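Local coordinates for Hit-like protein involved in cell-cycle regulation (Bartonella henselae, PDB 3LB5) that is a histidine triad protein of the HINT type, implicated in cell-cycle regulation, that probably binds nucleotides and may hydrolyse phosphoramidate bonds, at residues S117-T120 with V121-L124. Numbering follows the deposited sequence.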
ATOM      1  N   SER B 117      10.497   4.295   7.675  1.00 11.45           N
ATOM      2  CA  SER B 117       9.268   4.543   6.907  1.00 11.86           C
ATOM      3  C   SER B 117       8.146   5.140   7.770  1.00 12.11           C
ATOM      4  O   SER B 117       6.973   5.164   7.359  1.00 11.75           O
ATOM      5  CB  SER B 117       8.784   3.248   6.223  1.00 11.92           C
ATOM      6  OG  SER B 117       7.650   3.492   5.381  1.00 12.94           O
ATOM      7  N   GLN B 118       8.496   5.623   8.965  1.00 11.94           N
ATOM      8  CA  GLN B 118       7.502   6.224   9.869  1.00 12.73           C
ATOM      9  C   GLN B 118       6.385   5.231  10.278  1.00 12.34           C
ATOM     10  O   GLN B 118       5.245   5.635  10.546  1.00 12.30           O
ATOM     11  CB  GLN B 118       6.869   7.468   9.211  1.00 13.14           C
ATOM     12  CG  GLN B 118       7.832   8.608   8.852  1.00 14.97           C
ATOM     13  CD  GLN B 118       8.629   8.364   7.569  1.00 19.05           C
ATOM     14  OE1 GLN B 118       8.087   7.959   6.537  1.00 20.88           O
ATOM     15  NE2 GLN B 118       9.922   8.623   7.636  1.00 20.01           N
ATOM     16  N   GLN B 119       6.681   3.933  10.289  1.00 12.16           N
ATOM     17  CA  GLN B 119       5.745   2.990  10.902  1.00 12.06           C
ATOM     18  C   GLN B 119       5.689   3.320  12.402  1.00 12.47           C
ATOM     19  O   GLN B 119       6.729   3.434  13.047  1.00 13.40           O
ATOM     20  CB  GLN B 119       6.179   1.535  10.697  1.00 12.18           C
ATOM     21  CG  GLN B 119       5.155   0.527  11.234  1.00 10.05           C
ATOM     22  CD  GLN B 119       5.523  -0.935  10.996  1.00  8.25           C
ATOM     23  OE1 GLN B 119       6.650  -1.270  10.663  1.00  9.42           O
ATOM     24  NE2 GLN B 119       4.550  -1.810  11.179  1.00  7.20           N
ATOM     25  N   THR B 120       4.494   3.509  12.945  1.00 13.28           N
ATOM     26  CA  THR B 120       4.370   3.926  14.364  1.00 14.39           C
ATOM     27  C   THR B 120       3.918   2.803  15.290  1.00 13.65           C
ATOM     28  O   THR B 120       4.267   2.790  16.477  1.00 14.05           O
ATOM     29  CB  THR B 120       3.444   5.145  14.549  1.00 14.86           C
ATOM     30  OG1 THR B 120       2.207   4.924  13.866  1.00 19.61           O
ATOM     31  CG2 THR B 120       4.110   6.416  14.011  1.00 16.68           C
ATOM     32  N   VAL B 121       3.155   1.860  14.755  1.00 11.61           N
ATOM     33  CA  VAL B 121       2.727   0.680  15.533  1.00 11.27           C
ATOM     34  C   VAL B 121       3.236  -0.522  14.770  1.00 10.06           C
ATOM     35  O   VAL B 121       2.997  -0.627  13.578  1.00  9.13           O
ATOM     36  CB  VAL B 121       1.183   0.591  15.668  1.00 11.22           C
ATOM     37  CG1 VAL B 121       0.779  -0.698  16.429  1.00 11.69           C
ATOM     38  CG2 VAL B 121       0.647   1.842  16.326  1.00 11.98           C
ATOM     39  N   TYR B 122       3.964  -1.400  15.459  1.00 10.26           N
ATOM     40  CA  TYR B 122       4.663  -2.517  14.826  1.00 10.02           C
ATOM     41  C   TYR B 122       3.804  -3.764  14.674  1.00 10.48           C
ATOM     42  O   TYR B 122       4.169  -4.859  15.090  1.00 10.08           O
ATOM     43  CB  TYR B 122       5.993  -2.777  15.528  1.00 11.04           C
ATOM     44  CG  TYR B 122       6.932  -1.644  15.232  1.00 11.59           C
ATOM     45  CD1 TYR B 122       7.615  -1.592  14.024  1.00 13.42           C
ATOM     46  CD2 TYR B 122       7.078  -0.586  16.120  1.00 12.68           C
ATOM     47  CE1 TYR B 122       8.433  -0.523  13.709  1.00 13.56           C
ATOM     48  CE2 TYR B 122       7.923   0.491  15.818  1.00 14.77           C
ATOM     49  CZ  TYR B 122       8.591   0.501  14.604  1.00 14.44           C
ATOM     50  OH  TYR B 122       9.445   1.531  14.296  1.00 16.00           O
ATOM     51  N   HIS B 123       2.631  -3.536  14.086  1.00 10.16           N
ATOM     52  CA  HIS B 123       1.756  -4.574  13.571  1.00  9.92           C
ATOM     53  C   HIS B 123       1.365  -4.187  12.122  1.00  9.69           C
ATOM     54  O   HIS B 123       1.161  -3.004  11.829  1.00  9.76           O
ATOM     55  CB  HIS B 123       0.511  -4.667  14.460  1.00  9.04           C
ATOM     56  CG  HIS B 123      -0.420  -5.765  14.066  1.00 10.12           C
ATOM     57  ND1 HIS B 123      -0.344  -7.025  14.616  1.00  7.77           N
ATOM     58  CD2 HIS B 123      -1.421  -5.804  13.155  1.00  7.84           C
ATOM     59  CE1 HIS B 123      -1.267  -7.799  14.062  1.00 10.57           C
ATOM     60  NE2 HIS B 123      -1.947  -7.078  13.185  1.00  9.57           N
ATOM     61  N   LEU B 124       1.284  -5.159  11.213  1.00 10.49           N
ATOM     62  CA  LEU B 124       0.953  -4.862   9.803  1.00  9.48           C
ATOM     63  C   LEU B 124      -0.349  -4.060   9.700  1.00  9.23           C
ATOM     64  O   LEU B 124      -1.367  -4.489  10.182  1.00  9.92           O
ATOM     65  CB  LEU B 124       0.860  -6.148   8.952  1.00 10.18           C
ATOM     66  CG  LEU B 124       0.517  -6.003   7.448  1.00  7.92           C
ATOM     67  CD1 LEU B 124       1.464  -5.046   6.689  1.00  9.96           C
ATOM     68  CD2 LEU B 124       0.480  -7.375   6.781  1.00  8.29           C
TER
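A local turn contact, made by Q119 reaching over to the backbone of V121 and the ring of Y122, shapes the loop between strands 106-113 and 126-131, where the family's His-x-His-x-His signature begins at H123. CG of Q119 lies anti to the backbone N (chi1 -175°) and the chain stays extended, which carries the amide across the turn. The main acceptor of its NE2 is R74 O; the hydrogen bond from NE2 to V121 O, 3.1 Å with an N-H...O angle of 127°, is weak and bent. On the other branch, OE1 of Q119 comes within 3.5 Å of CD1 of Y122, the amide plane standing 50° from the ring plane; this oxygen accepts from the backbone N of E114. The hydroxyl end of the ring reaches beside the glutamine's backbone, Y122 OH lying 3.5 Å from Q119 O. Y122 centres an inverse gamma turn, in which H123 N donates weakly to V121 O at 3.0 Å. Two N-H groups thus share one carbonyl oxygen. At the two ends of the turn, H123 bonds through ND1 to Y26 OH and through NE2 to P69 O, while V121 packs against helix 31-36 close to a bound unknown ligand. The buried Q119 amide, bonded at both ends by R74 O and E114 N, has its rotation fixed and its oxygen and nitrogen told apart, with the weak NE2 bond to V121 O as a secondary tie.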